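PDB 3A32: threonine--tRNA ligase catalytic subunit from Aeropyrum pernix, which catalyses the ATP-dependent attachment of threonine to tRNA(Thr), probably without being able to deacylate mischarged seryl-tRNA itself. Local coordinates for residues 71-85 against 104-118. Sequence-based numbering, arbitrary orientation.
Sequences VETPIIASTELFKVS and EFAVKPMNCPYHILL. With ZN (zinc ion), chain G.
Strand 76-78 pairs antiparallel with strand 104-107, Ala77 and Ala106 exchanging both backbone hydrogen bonds, while helices 80-84 and 112-118 cross at 89°. Residues 71-85 sandwich the Tyr114 ring: Leu81 CD2 and Pro74 CD each sit 3.6 Å from its centroid over opposite faces, as CH-pi contacts. Leu81 gets there with CG anti to its backbone N (chi1 -180°), its other methyl, CD1, packing on Pro113 and Leu117. At the ring edge Tyr114 OH donates to Ile76 O at 2.6 Å, in the carbonyl plane on a lone pair. A phenylalanine here would probably leave Ile76 O without this donor and the ring with no polar anchor to strand 76-78. Pro109 CD lies over one face of Phe82, 4.0 Å from the ring centroid. Lys108, bent at chi3 (69°), brings NZ to three weak bonds, with Thr73 O, Thr73 OG1 and Pro74 O; Glu138 bonds Thr73 OG1 and forms a long, weak ion pair with NZ. Beside the start of strand 104-107, Thr79 OG1 donates to Glu104 OE1 (2.7 Å). Apolar contacts on both faces and one short in-plane bond thus fix Tyr114's place and rotation, joining the helix that begins around zinc ligand Cys112 to the small antiparallel sheet.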
ATOM      1  N   VAL A  71      -1.649  -2.908  10.083  1.00  4.08           N
ATOM      2  CA  VAL A  71      -0.288  -3.301  10.218  1.00  4.40           C
ATOM      3  C   VAL A  71       0.252  -3.856   8.907  1.00  5.65           C
ATOM      4  O   VAL A  71      -0.487  -4.135   7.942  1.00  6.64           O
ATOM      5  CB  VAL A  71      -0.058  -4.300  11.403  1.00  3.78           C
ATOM      6  CG1 VAL A  71      -0.581  -3.695  12.722  1.00  2.55           C
ATOM      7  CG2 VAL A  71      -0.666  -5.666  11.109  1.00  2.00           C
ATOM      8  N   GLU A  72       1.557  -3.938   8.861  1.00  6.52           N
ATOM      9  CA  GLU A  72       2.252  -4.616   7.764  1.00  9.44           C
ATOM     10  C   GLU A  72       3.323  -5.473   8.456  1.00  8.22           C
ATOM     11  O   GLU A  72       4.077  -4.966   9.324  1.00  7.95           O
ATOM     12  CB  GLU A  72       2.831  -3.607   6.764  1.00  8.18           C
ATOM     13  CG  GLU A  72       3.837  -4.235   5.776  1.00 15.73           C
ATOM     14  CD  GLU A  72       4.197  -3.346   4.545  1.00 15.77           C
ATOM     15  OE1 GLU A  72       3.704  -2.198   4.473  1.00 15.62           O
ATOM     16  OE2 GLU A  72       4.952  -3.843   3.621  1.00 26.30           O
ATOM     17  N   THR A  73       3.334  -6.773   8.144  1.00  7.34           N
ATOM     18  CA  THR A  73       4.268  -7.691   8.826  1.00  5.56           C
ATOM     19  C   THR A  73       5.256  -8.252   7.800  1.00  6.40           C
ATOM     20  O   THR A  73       4.965  -8.232   6.598  1.00  5.86           O
ATOM     21  CB  THR A  73       3.524  -8.804   9.686  1.00  5.53           C
ATOM     22  OG1 THR A  73       2.699  -9.639   8.848  1.00  2.00           O
ATOM     23  CG2 THR A  73       2.659  -8.177  10.835  1.00  2.00           C
ATOM     24  N   PRO A  74       6.428  -8.748   8.255  1.00  6.34           N
ATOM     25  CA  PRO A  74       7.417  -9.187   7.281  1.00  7.21           C
ATOM     26  C   PRO A  74       6.993 -10.275   6.337  1.00  8.76           C
ATOM     27  O   PRO A  74       6.093 -11.085   6.628  1.00 10.16           O
ATOM     28  CB  PRO A  74       8.566  -9.681   8.143  1.00  6.54           C
ATOM     29  CG  PRO A  74       8.408  -8.898   9.419  1.00  6.78           C
ATOM     30  CD  PRO A  74       6.929  -8.878   9.624  1.00  4.74           C
ATOM     31  N   ILE A  75       7.653 -10.288   5.189  1.00  8.84           N
ATOM     32  CA  ILE A  75       7.418 -11.300   4.201  1.00  9.06           C
ATOM     33  C   ILE A  75       8.113 -12.637   4.477  1.00 10.32           C
ATOM     34  O   ILE A  75       7.606 -13.695   4.021  1.00 11.79           O
ATOM     35  CB  ILE A  75       7.667 -10.707   2.797  1.00  9.28           C
ATOM     36  CG1 ILE A  75       6.533  -9.690   2.600  1.00  7.98           C
ATOM     37  CG2 ILE A  75       7.766 -11.834   1.702  1.00  5.24           C
ATOM     38  CD1 ILE A  75       6.291  -9.200   1.237  1.00 11.27           C
ATOM     39  N   ILE A  76       9.232 -12.607   5.215  1.00  9.34           N
ATOM     40  CA  ILE A  76       9.947 -13.825   5.565  1.00  7.99           C
ATOM     41  C   ILE A  76       9.973 -13.993   7.077  1.00  8.49           C
ATOM     42  O   ILE A  76       9.644 -13.065   7.814  1.00  8.50           O
ATOM     43  CB  ILE A  76      11.333 -13.897   4.947  1.00  8.26           C
ATOM     44  CG1 ILE A  76      12.268 -12.771   5.487  1.00  7.03           C
ATOM     45  CG2 ILE A  76      11.205 -13.914   3.409  1.00  7.15           C
ATOM     46  CD1 ILE A  76      13.861 -12.984   5.180  1.00  7.15           C
ATOM     47  N   ALA A  77      10.277 -15.191   7.537  1.00  7.31           N
ATOM     48  CA  ALA A  77      10.368 -15.442   8.968  1.00  9.07           C
ATOM     49  C   ALA A  77      11.199 -16.680   9.193  1.00  9.24           C
ATOM     50  O   ALA A  77      11.203 -17.568   8.353  1.00  9.65           O
ATOM     51  CB  ALA A  77       8.976 -15.644   9.600  1.00  8.06           C
ATOM     52  N   SER A  78      11.870 -16.749  10.333  1.00  9.31           N
ATOM     53  CA  SER A  78      12.458 -18.004  10.780  1.00  9.56           C
ATOM     54  C   SER A  78      11.330 -18.982  10.855  1.00 10.82           C
ATOM     55  O   SER A  78      10.216 -18.612  11.266  1.00 10.42           O
ATOM     56  CB  SER A  78      13.068 -17.836  12.187  1.00  9.31           C
ATOM     57  OG  SER A  78      13.394 -19.084  12.811  1.00 10.00           O
ATOM     58  N   THR A  79      11.609 -20.251  10.530  1.00 11.19           N
ATOM     59  CA  THR A  79      10.596 -21.275  10.738  1.00 11.81           C
ATOM     60  C   THR A  79      10.264 -21.548  12.198  1.00 11.98           C
ATOM     61  O   THR A  79       9.265 -22.241  12.485  1.00 12.22           O
ATOM     62  CB  THR A  79      10.922 -22.582  10.027  1.00 11.89           C
ATOM     63  OG1 THR A  79      12.300 -22.942  10.259  1.00 14.92           O
ATOM     64  CG2 THR A  79      10.628 -22.451   8.526  1.00  9.51           C
ATOM     65  N   GLU A  80      11.060 -21.017  13.131  1.00 11.87           N
ATOM     66  CA  GLU A  80      10.649 -21.065  14.547  1.00 12.96           C
ATOM     67  C   GLU A  80       9.259 -20.445  14.714  1.00 12.62           C
ATOM     68  O   GLU A  80       8.437 -20.871  15.530  1.00 13.19           O
ATOM     69  CB  GLU A  80      11.623 -20.338  15.460  1.00 12.98           C
ATOM     70  CG  GLU A  80      13.020 -20.920  15.484  1.00 17.54           C
ATOM     71  CD  GLU A  80      13.037 -22.394  15.871  1.00 21.68           C
ATOM     72  OE1 GLU A  80      12.399 -22.687  16.900  1.00 20.07           O
ATOM     73  OE2 GLU A  80      13.663 -23.230  15.139  1.00 22.75           O
ATOM     74  N   LEU A  81       8.977 -19.437  13.913  1.00 13.27           N
ATOM     75  CA  LEU A  81       7.707 -18.767  14.054  1.00 13.89           C
ATOM     76  C   LEU A  81       6.559 -19.743  13.756  1.00 13.99           C
ATOM     77  O   LEU A  81       5.537 -19.735  14.458  1.00 13.57           O
ATOM     78  CB  LEU A  81       7.650 -17.511  13.168  1.00 12.79           C
ATOM     79  CG  LEU A  81       6.358 -16.711  13.234  1.00 12.46           C
ATOM     80  CD1 LEU A  81       6.063 -16.221  14.649  1.00 13.05           C
ATOM     81  CD2 LEU A  81       6.447 -15.553  12.243  1.00 11.03           C
ATOM     82  N   PHE A  82       6.761 -20.574  12.734  1.00 13.83           N
ATOM     83  CA  PHE A  82       5.748 -21.506  12.251  1.00 15.31           C
ATOM     84  C   PHE A  82       5.825 -22.856  12.973  1.00 16.06           C
ATOM     85  O   PHE A  82       4.836 -23.580  12.992  1.00 16.46           O
ATOM     86  CB  PHE A  82       5.792 -21.635  10.714  1.00 14.96           C
ATOM     87  CG  PHE A  82       5.731 -20.294  10.005  1.00 16.77           C
ATOM     88  CD1 PHE A  82       4.559 -19.514  10.044  1.00 15.41           C
ATOM     89  CD2 PHE A  82       6.846 -19.787   9.347  1.00 13.10           C
ATOM     90  CE1 PHE A  82       4.528 -18.226   9.418  1.00 14.26           C
ATOM     91  CE2 PHE A  82       6.788 -18.532   8.698  1.00 16.43           C
ATOM     92  CZ  PHE A  82       5.630 -17.750   8.761  1.00 12.62           C
ATOM     93  N   LYS A  83       6.962 -23.165  13.592  1.00 16.36           N
ATOM     94  CA  LYS A  83       7.058 -24.283  14.543  1.00 18.08           C
ATOM     95  C   LYS A  83       6.170 -24.048  15.774  1.00 19.66           C
ATOM     96  O   LYS A  83       5.462 -24.966  16.191  1.00 19.18           O
ATOM     97  CB  LYS A  83       8.505 -24.511  15.007  1.00 17.22           C
ATOM     98  CG  LYS A  83       9.402 -25.144  13.915  1.00 18.59           C
ATOM     99  CD  LYS A  83      10.848 -25.306  14.373  1.00 19.22           C
ATOM    100  CE  LYS A  83      11.747 -25.925  13.296  1.00 17.67           C
ATOM    101  NZ  LYS A  83      13.171 -26.046  13.824  1.00 19.65           N
ATOM    102  N   VAL A  84       6.197 -22.829  16.342  1.00 21.04           N
ATOM    103  CA  VAL A  84       5.357 -22.495  17.513  1.00 22.12           C
ATOM    104  C   VAL A  84       3.878 -22.543  17.177  1.00 22.97           C
ATOM    105  O   VAL A  84       3.073 -23.002  17.971  1.00 21.69           O
ATOM    106  CB  VAL A  84       5.722 -21.112  18.157  1.00 22.75           C
ATOM    107  CG1 VAL A  84       4.717 -20.771  19.264  1.00 21.98           C
ATOM    108  CG2 VAL A  84       7.201 -21.129  18.721  1.00 21.95           C
ATOM    109  N   SER A  85       3.525 -22.101  15.976  1.00 25.18           N
ATOM    110  CA  SER A  85       2.108 -22.002  15.614  1.00 27.25           C
ATOM    111  C   SER A  85       1.236 -23.278  15.481  1.00 29.41           C
ATOM    112  O   SER A  85       0.023 -23.168  15.437  1.00 30.61           O
ATOM    113  CB  SER A  85       1.843 -20.928  14.547  1.00 26.99           C
ATOM    114  OG  SER A  85       2.643 -21.074  13.413  1.00 25.17           O
ATOM    115  N   GLU A 104      16.927 -22.141   9.038  1.00 17.57           N
ATOM    116  CA  GLU A 104      15.780 -22.309   8.156  1.00 15.73           C
ATOM    117  C   GLU A 104      14.767 -21.140   8.253  1.00 14.38           C
ATOM    118  O   GLU A 104      14.332 -20.760   9.368  1.00 13.96           O
ATOM    119  CB  GLU A 104      15.067 -23.587   8.541  1.00 15.64           C
ATOM    120  CG  GLU A 104      14.006 -23.956   7.496  1.00 16.11           C
ATOM    121  CD  GLU A 104      13.308 -25.209   7.872  1.00 17.52           C
ATOM    122  OE1 GLU A 104      12.785 -25.267   8.997  1.00 18.34           O
ATOM    123  OE2 GLU A 104      13.312 -26.142   7.064  1.00 19.88           O
ATOM    124  N   PHE A 105      14.405 -20.602   7.090  1.00 12.63           N
ATOM    125  CA  PHE A 105      13.466 -19.482   6.945  1.00 11.19           C
ATOM    126  C   PHE A 105      12.430 -19.912   5.962  1.00 11.15           C
ATOM    127  O   PHE A 105      12.672 -20.840   5.188  1.00 11.87           O
ATOM    128  CB  PHE A 105      14.173 -18.251   6.388  1.00 10.93           C
ATOM    129  CG  PHE A 105      14.803 -17.369   7.455  1.00  8.64           C
ATOM    130  CD1 PHE A 105      14.225 -16.160   7.787  1.00  5.69           C
ATOM    131  CD2 PHE A 105      15.959 -17.798   8.158  1.00  9.23           C
ATOM    132  CE1 PHE A 105      14.808 -15.305   8.781  1.00  9.10           C
ATOM    133  CE2 PHE A 105      16.540 -16.996   9.163  1.00  9.45           C
ATOM    134  CZ  PHE A 105      15.980 -15.726   9.459  1.00 10.46           C
ATOM    135  N   ALA A 106      11.294 -19.229   5.983  1.00 10.02           N
ATOM    136  CA  ALA A 106      10.203 -19.464   5.085  1.00  9.01           C
ATOM    137  C   ALA A 106       9.701 -18.122   4.549  1.00  9.32           C
ATOM    138  O   ALA A 106       9.735 -17.107   5.252  1.00  8.33           O
ATOM    139  CB  ALA A 106       9.057 -20.155   5.834  1.00  8.96           C
ATOM    140  N   VAL A 107       9.207 -18.143   3.311  1.00  8.06           N
ATOM    141  CA  VAL A 107       8.366 -17.097   2.807  1.00  6.67           C
ATOM    142  C   VAL A 107       7.024 -17.316   3.508  1.00  8.22           C
ATOM    143  O   VAL A 107       6.480 -18.452   3.543  1.00  9.34           O
ATOM    144  CB  VAL A 107       8.259 -17.181   1.254  1.00  6.46           C
ATOM    145  CG1 VAL A 107       7.483 -16.011   0.694  1.00  4.50           C
ATOM    146  CG2 VAL A 107       9.697 -17.213   0.639  1.00  3.18           C
ATOM    147  N   LYS A 108       6.530 -16.249   4.132  1.00  7.69           N
ATOM    148  CA  LYS A 108       5.312 -16.258   4.930  1.00  7.18           C
ATOM    149  C   LYS A 108       4.141 -16.844   4.130  1.00  7.92           C
ATOM    150  O   LYS A 108       3.815 -16.334   3.035  1.00  6.46           O
ATOM    151  CB  LYS A 108       5.006 -14.807   5.314  1.00  7.60           C
ATOM    152  CG  LYS A 108       3.790 -14.554   6.133  1.00  8.27           C
ATOM    153  CD  LYS A 108       3.656 -13.069   6.533  1.00  4.57           C
ATOM    154  CE  LYS A 108       3.338 -12.159   5.346  1.00  2.00           C
ATOM    155  NZ  LYS A 108       3.114 -10.773   5.879  1.00  2.00           N
ATOM    156  N   PRO A 109       3.525 -17.931   4.648  1.00  8.67           N
ATOM    157  CA  PRO A 109       2.265 -18.425   4.047  1.00  9.18           C
ATOM    158  C   PRO A 109       1.003 -17.875   4.725  1.00 10.72           C
ATOM    159  O   PRO A 109      -0.095 -17.956   4.156  1.00 10.38           O
ATOM    160  CB  PRO A 109       2.367 -19.954   4.254  1.00  8.87           C
ATOM    161  CG  PRO A 109       3.167 -20.117   5.537  1.00  7.95           C
ATOM    162  CD  PRO A 109       3.978 -18.821   5.748  1.00  7.63           C
ATOM    163  N   MET A 110       1.150 -17.317   5.932  1.00 12.22           N
ATOM    164  CA  MET A 110       0.017 -16.747   6.653  1.00 14.68           C
ATOM    165  C   MET A 110       0.502 -15.642   7.554  1.00 12.12           C
ATOM    166  O   MET A 110       1.660 -15.687   7.989  1.00 12.24           O
ATOM    167  CB  MET A 110      -0.661 -17.838   7.495  1.00 14.86           C
ATOM    168  CG  MET A 110       0.226 -18.516   8.556  1.00 18.39           C
ATOM    169  SD  MET A 110      -0.434 -20.166   9.095  1.00 25.13           S
ATOM    170  CE  MET A 110      -2.037 -20.197   8.236  1.00 27.92           C
ATOM    171  N   ASN A 111      -0.365 -14.662   7.848  1.00  9.74           N
ATOM    172  CA  ASN A 111       0.032 -13.489   8.695  1.00  7.45           C
ATOM    173  C   ASN A 111      -0.192 -13.694  10.168  1.00  7.11           C
ATOM    174  O   ASN A 111       0.375 -12.963  10.990  1.00  7.24           O
ATOM    175  CB  ASN A 111      -0.691 -12.210   8.304  1.00  6.26           C
ATOM    176  CG  ASN A 111      -0.632 -11.924   6.826  1.00  6.28           C
ATOM    177  OD1 ASN A 111      -1.657 -11.858   6.146  1.00  8.86           O
ATOM    178  ND2 ASN A 111       0.551 -11.742   6.319  1.00  5.27           N
ATOM    179  N   CYS A 112      -1.026 -14.682  10.503  1.00  6.56           N
ATOM    180  CA  CYS A 112      -1.446 -14.974  11.901  1.00  7.11           C
ATOM    181  C   CYS A 112      -0.406 -14.910  13.025  1.00  7.14           C
ATOM    182  O   CYS A 112      -0.669 -14.249  14.033  1.00  8.69           O
ATOM    183  CB  CYS A 112      -2.212 -16.334  11.996  1.00  6.81           C
ATOM    184  SG  CYS A 112      -2.907 -16.944  10.414  1.00  9.17           S
ATOM    185  N   PRO A 113       0.696 -15.704  12.931  1.00  6.42           N
ATOM    186  CA  PRO A 113       1.746 -15.689  13.956  1.00  6.59           C
ATOM    187  C   PRO A 113       2.387 -14.312  14.126  1.00  6.61           C
ATOM    188  O   PRO A 113       2.678 -13.916  15.267  1.00  7.31           O
ATOM    189  CB  PRO A 113       2.768 -16.716  13.432  1.00  6.53           C
ATOM    190  CG  PRO A 113       1.958 -17.658  12.522  1.00  6.89           C
ATOM    191  CD  PRO A 113       0.923 -16.746  11.905  1.00  6.72           C
ATOM    192  N   TYR A 114       2.579 -13.580  13.023  1.00  6.38           N
ATOM    193  CA  TYR A 114       3.101 -12.202  13.126  1.00  7.36           C
ATOM    194  C   TYR A 114       2.116 -11.301  13.872  1.00  7.21           C
ATOM    195  O   TYR A 114       2.514 -10.593  14.778  1.00  8.65           O
ATOM    196  CB  TYR A 114       3.534 -11.630  11.765  1.00  6.41           C
ATOM    197  CG  TYR A 114       5.012 -11.928  11.370  1.00  7.58           C
ATOM    198  CD1 TYR A 114       5.340 -12.441  10.115  1.00  6.23           C
ATOM    199  CD2 TYR A 114       6.063 -11.636  12.228  1.00  4.84           C
ATOM    200  CE1 TYR A 114       6.656 -12.690   9.736  1.00  4.95           C
ATOM    201  CE2 TYR A 114       7.396 -11.857  11.842  1.00  4.28           C
ATOM    202  CZ  TYR A 114       7.680 -12.385  10.615  1.00  6.06           C
ATOM    203  OH  TYR A 114       8.998 -12.623  10.258  1.00  7.78           O
ATOM    204  N   HIS A 115       0.825 -11.378  13.537  1.00  7.25           N
ATOM    205  CA  HIS A 115      -0.227 -10.551  14.202  1.00  6.67           C
ATOM    206  C   HIS A 115      -0.320 -10.860  15.679  1.00  7.36           C
ATOM    207  O   HIS A 115      -0.563  -9.957  16.451  1.00  5.83           O
ATOM    208  CB  HIS A 115      -1.599 -10.749  13.536  1.00  4.97           C
ATOM    209  CG  HIS A 115      -1.669 -10.162  12.154  1.00  4.57           C
ATOM    210  ND1 HIS A 115      -2.842 -10.052  11.439  1.00  2.00           N
ATOM    211  CD2 HIS A 115      -0.700  -9.617  11.374  1.00  2.00           C
ATOM    212  CE1 HIS A 115      -2.595  -9.457  10.289  1.00  2.00           C
ATOM    213  NE2 HIS A 115      -1.307  -9.185  10.224  1.00  2.00           N
ATOM    214  N   ILE A 116      -0.116 -12.140  16.053  1.00  8.02           N
ATOM    215  CA  ILE A 116      -0.044 -12.548  17.472  1.00  9.61           C
ATOM    216  C   ILE A 116       1.197 -12.040  18.192  1.00  9.38           C
ATOM    217  O   ILE A 116       1.095 -11.634  19.327  1.00 10.14           O
ATOM    218  CB  ILE A 116      -0.166 -14.065  17.676  1.00 10.11           C
ATOM    219  CG1 ILE A 116      -1.527 -14.532  17.196  1.00 12.94           C
ATOM    220  CG2 ILE A 116       0.046 -14.449  19.188  1.00  9.06           C
ATOM    221  CD1 ILE A 116      -1.469 -15.988  16.847  1.00 17.41           C
ATOM    222  N   LEU A 117       2.357 -12.059  17.543  1.00  9.15           N
ATOM    223  CA  LEU A 117       3.532 -11.441  18.130  1.00  8.45           C
ATOM    224  C   LEU A 117       3.300  -9.941  18.423  1.00  8.49           C
ATOM    225  O   LEU A 117       3.769  -9.409  19.452  1.00  9.25           O
ATOM    226  CB  LEU A 117       4.784 -11.658  17.247  1.00  8.73           C
ATOM    227  CG  LEU A 117       5.450 -13.059  17.134  1.00  8.44           C
ATOM    228  CD1 LEU A 117       6.676 -12.988  16.218  1.00  4.32           C
ATOM    229  CD2 LEU A 117       5.884 -13.680  18.511  1.00  3.78           C
ATOM    230  N   LEU A 118       2.601  -9.250  17.523  1.00  7.83           N
ATOM    231  CA  LEU A 118       2.300  -7.823  17.704  1.00  6.81           C
ATOM    232  C   LEU A 118       1.362  -7.605  18.877  1.00  5.90           C
ATOM    233  O   LEU A 118       1.516  -6.670  19.608  1.00  5.58           O
ATOM    234  CB  LEU A 118       1.657  -7.193  16.433  1.00  6.51           C
ATOM    235  CG  LEU A 118       2.567  -7.055  15.182  1.00  7.04           C
ATOM    236  CD1 LEU A 118       1.902  -6.333  14.014  1.00  3.93           C
ATOM    237  CD2 LEU A 118       3.871  -6.370  15.550  1.00  2.91           C
TER
HETATM  238 ZN    ZN G 708      -5.022 -16.082  10.410  1.00 11.72          ZN
HETATM  239  O   HOH W   1      15.457 -20.097  11.812  1.00 19.19           O
HETATM  240  O   HOH W   2      -5.978 -15.423   8.754  1.00 15.13           O